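PDB 5JVK: T9SS C-terminal target domain-containing protein from Bacteroides cellulosilyticus, which probably hydrolyses O-glycosidic bonds in carbohydrates, as a family 39 glycoside hydrolase of a gut bacterium. Local coordinates for residues V108-P113 against S119-L124; Q157-S162 against I167-V172. All blocks are in the same frame, centred on the assembly; numbering follows the deposited sequence.

Interaction 1 of 2, residues V108-P113 against S119-L124; sequences VCVHPP and SKTFRL
Pro-113 lays one edge of its ring against Thr-121, the two side chains crossing at a slant. The ring atom CG does most of the touching: it lies 3.4 Å from Thr-121 OG1 and 4.1 Å from Thr-121 CG2, so it meets both branches of the threonine. Neighbouring Pro-113 CB is 3.6 Å from the same OG1. The interaction is van der Waals packing, with no hydrogen bond between the segments. Proline suits the site because its ring is a rigid, apolar surface whose position is fixed by the backbone.

The second touch is looser. Thr-121 CG2 reaches Val-110 CG1 at 4.4 Å, methyl against methyl. One torsion serves both neighbours: with chi1 at -69°, OG1 sits beside the backbone N and CG2 lies anti to it, which puts the hydroxyl close to the proline and leaves the methyl for the valine. A beta-branched residue thus offers two short arms, one for each neighbour; the CA atoms of Pro-113 and Thr-121 are 7.0 Å apart. Phe-122 follows one residue on, and the nearest atom of its ring, CE1, stands 4.7 Å from Val-110 CG1.

Farther out, Val-110 also packs on Ile-125, Ile-133 and Phe-158, while its backbone O is hydrogen-bonded to Thr-135 OG1. At the start of the helix, Asp-117 OD2 is bonded to both Ser-119 OG and Lys-120 N, and Lys-120 NZ forms a salt bridge with Asp-115.

The contact joins the end of strand 106-109 and the loop after it to helix 118-127, the first strand-to-helix connection of an eight-stranded beta/alpha (TIM) barrel, the fold known for family 39 glycoside hydrolases.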
ATOM      1  N   VAL A 108       2.837   0.288  -2.569  1.00 24.27           N
ATOM      2  CA  VAL A 108       3.141  -0.403  -1.314  1.00 24.35           C
ATOM      3  C   VAL A 108       4.639  -0.333  -0.999  1.00 24.74           C
ATOM      4  O   VAL A 108       5.473  -0.469  -1.890  1.00 24.41           O
ATOM      5  CB  VAL A 108       2.653  -1.873  -1.347  1.00 24.47           C
ATOM      6  CG1 VAL A 108       3.409  -2.699  -2.385  1.00 24.42           C
ATOM      7  CG2 VAL A 108       2.750  -2.512   0.035  1.00 24.51           C
ATOM      8  N   CYS A 109       4.970  -0.112   0.273  1.00 25.37           N
ATOM      9  CA  CYS A 109       6.366  -0.067   0.719  1.00 25.65           C
ATOM     10  C   CYS A 109       6.899  -1.485   0.856  1.00 25.89           C
ATOM     11  O   CYS A 109       6.269  -2.322   1.502  1.00 25.85           O
ATOM     12  CB  CYS A 109       6.491   0.681   2.045  1.00 25.57           C
ATOM     13  SG  CYS A 109       6.118   2.444   1.894  1.00 25.62           S
ATOM     14  N   VAL A 110       8.053  -1.744   0.242  1.00 26.82           N
ATOM     15  CA  VAL A 110       8.628  -3.089   0.158  1.00 27.82           C
ATOM     16  C   VAL A 110      10.080  -3.084   0.637  1.00 28.82           C
ATOM     17  O   VAL A 110      10.944  -2.447   0.026  1.00 28.16           O
ATOM     18  CB  VAL A 110       8.586  -3.637  -1.290  1.00 27.71           C
ATOM     19  CG1 VAL A 110       9.018  -5.101  -1.323  1.00 27.79           C
ATOM     20  CG2 VAL A 110       7.195  -3.473  -1.889  1.00 27.76           C
ATOM     21  N   HIS A 111      10.333  -3.797   1.731  1.00 30.31           N
ATOM     22  CA  HIS A 111      11.696  -4.074   2.183  1.00 31.85           C
ATOM     23  C   HIS A 111      12.217  -5.311   1.441  1.00 32.93           C
ATOM     24  O   HIS A 111      11.415  -6.076   0.894  1.00 32.23           O
ATOM     25  CB  HIS A 111      11.720  -4.314   3.692  1.00 32.16           C
ATOM     26  CG  HIS A 111      11.214  -3.158   4.493  1.00 32.64           C
ATOM     27  ND1 HIS A 111      11.878  -1.953   4.560  1.00 33.27           N
ATOM     28  CD2 HIS A 111      10.105  -3.017   5.253  1.00 33.07           C
ATOM     29  CE1 HIS A 111      11.203  -1.122   5.333  1.00 33.03           C
ATOM     30  NE2 HIS A 111      10.123  -1.744   5.767  1.00 33.27           N
ATOM     31  N   PRO A 112      13.553  -5.513   1.412  1.00 34.81           N
ATOM     32  CA  PRO A 112      14.109  -6.718   0.778  1.00 36.09           C
ATOM     33  C   PRO A 112      13.533  -8.014   1.373  1.00 37.43           C
ATOM     34  O   PRO A 112      13.389  -8.097   2.599  1.00 37.83           O
ATOM     35  CB  PRO A 112      15.608  -6.613   1.077  1.00 35.76           C
ATOM     36  CG  PRO A 112      15.859  -5.157   1.231  1.00 35.64           C
ATOM     37  CD  PRO A 112      14.620  -4.600   1.869  1.00 35.22           C
ATOM     38  N   PRO A 113      13.175  -9.000   0.523  1.00 38.73           N
ATOM     39  CA  PRO A 113      12.704 -10.278   1.072  1.00 39.94           C
ATOM     40  C   PRO A 113      13.788 -11.010   1.864  1.00 41.78           C
ATOM     41  O   PRO A 113      14.965 -10.950   1.496  1.00 42.48           O
ATOM     42  CB  PRO A 113      12.314 -11.082  -0.174  1.00 39.46           C
ATOM     43  CG  PRO A 113      12.065 -10.066  -1.229  1.00 39.21           C
ATOM     44  CD  PRO A 113      13.014  -8.945  -0.942  1.00 39.00           C
ATOM     45  N   SER A 119      11.126 -12.674  -7.272  1.00 37.09           N
ATOM     46  CA  SER A 119      10.021 -13.056  -8.158  1.00 36.71           C
ATOM     47  C   SER A 119       8.769 -13.492  -7.386  1.00 34.85           C
ATOM     48  O   SER A 119       7.655 -13.163  -7.785  1.00 34.82           O
ATOM     49  CB  SER A 119      10.459 -14.160  -9.125  1.00 37.63           C
ATOM     50  OG  SER A 119      10.950 -15.283  -8.417  1.00 39.77           O
ATOM     51  N   LYS A 120       8.962 -14.214  -6.282  1.00 33.16           N
ATOM     52  CA  LYS A 120       7.854 -14.653  -5.424  1.00 32.14           C
ATOM     53  C   LYS A 120       7.167 -13.479  -4.733  1.00 31.20           C
ATOM     54  O   LYS A 120       5.942 -13.374  -4.762  1.00 30.89           O
ATOM     55  CB  LYS A 120       8.344 -15.657  -4.374  1.00 32.05           C
ATOM     56  CG  LYS A 120       7.235 -16.253  -3.511  1.00 32.01           C
ATOM     57  CD  LYS A 120       7.648 -17.560  -2.847  1.00 32.03           C
ATOM     58  CE  LYS A 120       8.737 -17.376  -1.799  1.00 31.97           C
ATOM     59  NZ  LYS A 120       8.278 -16.590  -0.624  1.00 32.10           N
ATOM     60  N   THR A 121       7.964 -12.609  -4.114  1.00 30.54           N
ATOM     61  CA  THR A 121       7.450 -11.414  -3.433  1.00 30.13           C
ATOM     62  C   THR A 121       6.704 -10.489  -4.404  1.00 30.10           C
ATOM     63  O   THR A 121       5.630  -9.994  -4.070  1.00 29.74           O
ATOM     64  CB  THR A 121       8.579 -10.655  -2.684  1.00 29.76           C
ATOM     65  OG1 THR A 121       9.012 -11.436  -1.562  1.00 29.30           O
ATOM     66  CG2 THR A 121       8.116  -9.289  -2.172  1.00 29.59           C
ATOM     67  N   PHE A 122       7.259 -10.280  -5.599  1.00 30.49           N
ATOM     68  CA  PHE A 122       6.622  -9.404  -6.598  1.00 31.06           C
ATOM     69  C   PHE A 122       5.412 -10.017  -7.295  1.00 32.04           C
ATOM     70  O   PHE A 122       4.557  -9.282  -7.789  1.00 32.45           O
ATOM     71  CB  PHE A 122       7.638  -8.866  -7.614  1.00 30.72           C
ATOM     72  CG  PHE A 122       8.276  -7.584  -7.175  1.00 30.46           C
ATOM     73  CD1 PHE A 122       9.271  -7.584  -6.206  1.00 30.24           C
ATOM     74  CD2 PHE A 122       7.836  -6.368  -7.684  1.00 30.28           C
ATOM     75  CE1 PHE A 122       9.839  -6.394  -5.777  1.00 30.76           C
ATOM     76  CE2 PHE A 122       8.400  -5.177  -7.262  1.00 30.38           C
ATOM     77  CZ  PHE A 122       9.404  -5.188  -6.307  1.00 30.62           C
ATOM     78  N   ARG A 123       5.340 -11.344  -7.332  1.00 33.46           N
ATOM     79  CA  ARG A 123       4.125 -12.044  -7.759  1.00 34.87           C
ATOM     80  C   ARG A 123       3.001 -11.818  -6.739  1.00 33.44           C
ATOM     81  O   ARG A 123       1.843 -11.623  -7.117  1.00 33.59           O
ATOM     82  CB  ARG A 123       4.408 -13.540  -7.932  1.00 37.58           C
ATOM     83  CG  ARG A 123       3.286 -14.355  -8.562  1.00 40.55           C
ATOM     84  CD  ARG A 123       3.755 -15.782  -8.829  1.00 43.24           C
ATOM     85  NE  ARG A 123       2.674 -16.766  -8.708  1.00 45.81           N
ATOM     86  CZ  ARG A 123       2.841 -18.088  -8.582  1.00 47.77           C
ATOM     87  NH1 ARG A 123       4.058 -18.638  -8.561  1.00 48.00           N
ATOM     88  NH2 ARG A 123       1.773 -18.878  -8.475  1.00 48.88           N
ATOM     89  N   LEU A 124       3.353 -11.837  -5.453  1.00 31.62           N
ATOM     90  CA  LEU A 124       2.399 -11.561  -4.375  1.00 30.50           C
ATOM     91  C   LEU A 124       1.973 -10.088  -4.338  1.00 30.11           C
ATOM     92  O   LEU A 124       0.820  -9.791  -4.032  1.00 29.58           O
ATOM     93  CB  LEU A 124       2.972 -11.990  -3.019  1.00 30.27           C
ATOM     94  CG  LEU A 124       3.179 -13.500  -2.840  1.00 30.03           C
ATOM     95  CD1 LEU A 124       4.199 -13.802  -1.756  1.00 30.06           C
ATOM     96  CD2 LEU A 124       1.864 -14.194  -2.530  1.00 30.30           C
TER

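Interaction 2 of 2, residues Q157-S162 against I167-V172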
ATOM      1  N   GLN A 157      17.840  -5.994  -8.637  1.00 41.70           N
ATOM      2  CA  GLN A 157      16.824  -6.997  -8.284  1.00 41.86           C
ATOM      3  C   GLN A 157      15.424  -6.387  -8.148  1.00 41.26           C
ATOM      4  O   GLN A 157      14.464  -6.905  -8.729  1.00 40.54           O
ATOM      5  CB  GLN A 157      17.200  -7.732  -6.985  1.00 42.44           C
ATOM      6  CG  GLN A 157      18.365  -8.704  -7.126  1.00 43.18           C
ATOM      7  CD  GLN A 157      18.739  -9.368  -5.808  1.00 44.20           C
ATOM      8  OE1 GLN A 157      19.249  -8.716  -4.896  1.00 44.93           O
ATOM      9  NE2 GLN A 157      18.498 -10.675  -5.704  1.00 44.14           N
ATOM     10  N   PHE A 158      15.326  -5.295  -7.385  1.00 40.65           N
ATOM     11  CA  PHE A 158      14.059  -4.560  -7.198  1.00 39.90           C
ATOM     12  C   PHE A 158      13.465  -4.060  -8.517  1.00 39.61           C
ATOM     13  O   PHE A 158      12.284  -4.285  -8.793  1.00 39.36           O
ATOM     14  CB  PHE A 158      14.230  -3.361  -6.235  1.00 39.66           C
ATOM     15  CG  PHE A 158      13.851  -3.660  -4.809  1.00 39.46           C
ATOM     16  CD1 PHE A 158      14.811  -3.699  -3.799  1.00 39.16           C
ATOM     17  CD2 PHE A 158      12.522  -3.896  -4.470  1.00 39.62           C
ATOM     18  CE1 PHE A 158      14.454  -3.972  -2.486  1.00 38.85           C
ATOM     19  CE2 PHE A 158      12.160  -4.171  -3.159  1.00 39.07           C
ATOM     20  CZ  PHE A 158      13.127  -4.210  -2.165  1.00 38.61           C
ATOM     21  N   VAL A 159      14.292  -3.400  -9.325  1.00 39.07           N
ATOM     22  CA  VAL A 159      13.829  -2.744 -10.552  1.00 39.16           C
ATOM     23  C   VAL A 159      13.433  -3.749 -11.643  1.00 39.10           C
ATOM     24  O   VAL A 159      12.408  -3.565 -12.300  1.00 39.73           O
ATOM     25  CB  VAL A 159      14.867  -1.720 -11.076  1.00 39.22           C
ATOM     26  CG1 VAL A 159      14.449  -1.137 -12.424  1.00 39.37           C
ATOM     27  CG2 VAL A 159      15.045  -0.595 -10.064  1.00 39.42           C
ATOM     28  N   SER A 160      14.226  -4.802 -11.837  1.00 39.27           N
ATOM     29  CA  SER A 160      13.904  -5.821 -12.849  1.00 39.60           C
ATOM     30  C   SER A 160      12.651  -6.619 -12.469  1.00 38.70           C
ATOM     31  O   SER A 160      11.808  -6.893 -13.326  1.00 38.92           O
ATOM     32  CB  SER A 160      15.092  -6.761 -13.098  1.00 40.05           C
ATOM     33  OG  SER A 160      15.252  -7.692 -12.045  1.00 41.38           O
ATOM     34  N   ALA A 161      12.533  -6.973 -11.188  1.00 37.74           N
ATOM     35  CA  ALA A 161      11.336  -7.645 -10.667  1.00 37.19           C
ATOM     36  C   ALA A 161      10.075  -6.779 -10.782  1.00 36.61           C
ATOM     37  O   ALA A 161       8.986  -7.305 -11.009  1.00 37.14           O
ATOM     38  CB  ALA A 161      11.548  -8.075  -9.223  1.00 37.02           C
ATOM     39  N   SER A 162      10.225  -5.463 -10.622  1.00 35.64           N
ATOM     40  CA  SER A 162       9.118  -4.522 -10.825  1.00 35.61           C
ATOM     41  C   SER A 162       8.666  -4.477 -12.288  1.00 35.81           C
ATOM     42  O   SER A 162       7.470  -4.371 -12.567  1.00 35.89           O
ATOM     43  CB  SER A 162       9.509  -3.104 -10.378  1.00 35.35           C
ATOM     44  OG  SER A 162       9.931  -3.070  -9.027  1.00 34.70           O
ATOM     45  N   ILE A 167       5.243  -2.747 -12.748  1.00 31.01           N
ATOM     46  CA  ILE A 167       5.192  -1.894 -11.564  1.00 30.95           C
ATOM     47  C   ILE A 167       6.245  -0.792 -11.697  1.00 31.30           C
ATOM     48  O   ILE A 167       7.386  -1.070 -12.063  1.00 31.86           O
ATOM     49  CB  ILE A 167       5.417  -2.738 -10.286  1.00 30.74           C
ATOM     50  CG1 ILE A 167       4.206  -3.651 -10.035  1.00 30.57           C
ATOM     51  CG2 ILE A 167       5.661  -1.855  -9.066  1.00 30.72           C
ATOM     52  CD1 ILE A 167       4.466  -4.791  -9.072  1.00 30.41           C
ATOM     53  N   LYS A 168       5.850   0.448 -11.406  1.00 31.60           N
ATOM     54  CA  LYS A 168       6.766   1.592 -11.412  1.00 32.10           C
ATOM     55  C   LYS A 168       7.418   1.749 -10.034  1.00 31.76           C
ATOM     56  O   LYS A 168       6.724   2.094  -9.074  1.00 31.83           O
ATOM     57  CB  LYS A 168       6.023   2.882 -11.759  1.00 33.41           C
ATOM     58  CG  LYS A 168       5.499   2.948 -13.181  1.00 34.59           C
ATOM     59  CD  LYS A 168       4.954   4.335 -13.483  1.00 35.89           C
ATOM     60  CE  LYS A 168       4.156   4.358 -14.777  1.00 37.29           C
ATOM     61  NZ  LYS A 168       3.421   5.643 -14.943  1.00 38.23           N
ATOM     62  N   PRO A 169       8.746   1.517  -9.924  1.00 30.77           N
ATOM     63  CA  PRO A 169       9.371   1.670  -8.610  1.00 30.11           C
ATOM     64  C   PRO A 169       9.679   3.129  -8.263  1.00 29.25           C
ATOM     65  O   PRO A 169      10.115   3.890  -9.129  1.00 28.94           O
ATOM     66  CB  PRO A 169      10.665   0.851  -8.730  1.00 30.32           C
ATOM     67  CG  PRO A 169      10.885   0.621 -10.188  1.00 30.53           C
ATOM     68  CD  PRO A 169       9.746   1.213 -10.961  1.00 30.48           C
ATOM     69  N   LEU A 170       9.422   3.492  -7.004  1.00 28.37           N
ATOM     70  CA  LEU A 170       9.800   4.784  -6.429  1.00 27.66           C
ATOM     71  C   LEU A 170      10.913   4.517  -5.423  1.00 27.62           C
ATOM     72  O   LEU A 170      10.800   3.596  -4.618  1.00 27.71           O
ATOM     73  CB  LEU A 170       8.591   5.421  -5.744  1.00 27.29           C
ATOM     74  CG  LEU A 170       8.728   6.821  -5.120  1.00 26.95           C
ATOM     75  CD1 LEU A 170       7.413   7.584  -5.214  1.00 26.88           C
ATOM     76  CD2 LEU A 170       9.196   6.776  -3.668  1.00 26.92           C
ATOM     77  N   ILE A 171      11.983   5.312  -5.464  1.00 27.66           N
ATOM     78  CA  ILE A 171      13.175   5.060  -4.642  1.00 27.78           C
ATOM     79  C   ILE A 171      13.439   6.229  -3.698  1.00 28.28           C
ATOM     80  O   ILE A 171      13.583   7.369  -4.143  1.00 27.75           O
ATOM     81  CB  ILE A 171      14.429   4.810  -5.518  1.00 27.68           C
ATOM     82  CG1 ILE A 171      14.195   3.649  -6.498  1.00 27.49           C
ATOM     83  CG2 ILE A 171      15.667   4.547  -4.658  1.00 27.60           C
ATOM     84  CD1 ILE A 171      14.042   2.277  -5.865  1.00 27.43           C
ATOM     85  N   VAL A 172      13.507   5.931  -2.398  1.00 29.02           N
ATOM     86  CA  VAL A 172      13.849   6.935  -1.385  1.00 29.89           C
ATOM     87  C   VAL A 172      15.354   6.872  -1.088  1.00 30.70           C
ATOM     88  O   VAL A 172      15.863   5.877  -0.572  1.00 30.59           O
ATOM     89  CB  VAL A 172      12.955   6.853  -0.107  1.00 30.15           C
ATOM     90  CG1 VAL A 172      13.132   5.553   0.674  1.00 30.28           C
ATOM     91  CG2 VAL A 172      13.206   8.052   0.801  1.00 30.02           C
TER
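Ser-162 and Ile-167 meet backbone to backbone: Ile-167 N gives a hydrogen bond to Ser-162 O, 2.8 Å long with an N-H...O angle of 151°. Around this bond the packing is close. Ser-162 CB lies 3.4 Å from Ile-167 O and also meets the ring of Pro-169, whose CG is 4.0 Å from it. The serine hydroxyl turns back into its own helix, because chi1 of -57° sets OG beside the backbone N, and there it donates to Phe-158 O over 2.7 Å. That carbonyl also accepts from Ser-162 N, the two donors arriving from opposite faces of its plane. Serine is apt here, small enough to fit against the proline ring and able to satisfy its buried hydroxyl internally.

Helix 153-164 thereby turns over into strand 168-174, the third strand of the barrel, at the stage of a beta-alpha-beta crossover where the chain re-enters the parallel sheet beside strand 132-138. A glycine here would strip away CB and OG, and would probably leave the Pro-169 ring without part of its support and Phe-158 O with one donor fewer.

One turn back along the helix the fit relaxes: Val-159 CG2 is 4.3 Å from Pro-169 CG, a looser, apolar touch. Beyond it, Phe-158 and Ile-171 stay more than 5 Å from the opposite segment; Phe-158 instead packs edge-to-face with Tyr-118, and Ile-171 leans on Trp-218 and Val-215. Lys-168 points away from the helix, its long chain extended and exposed, while Gln-157 and Ser-160, partly exposed, lie on the side of the helix away from the strand, where Gln-157 packs on Tyr-118.

How the interactions relate
Both contacts are buried and bind helices packed around the barrel to the same parallel sheet, but at opposite ends of its strands. Interaction 1 lies where strand 106-109 runs out into a loop and uses van der Waals packing alone. Interaction 2 lies where a strand begins, covers more surface, and adds a backbone hydrogen bond suited to a tight helix-to-strand turn. The two are in series along the chain, yet touch in space: the Phe-122 ring from 119-124 packs on Ser-162 and Ala-161, and the Phe-158 ring from 157-162 reaches Val-110 and Pro-112. The two phenylalanines, which also touch each other, connect the contacts.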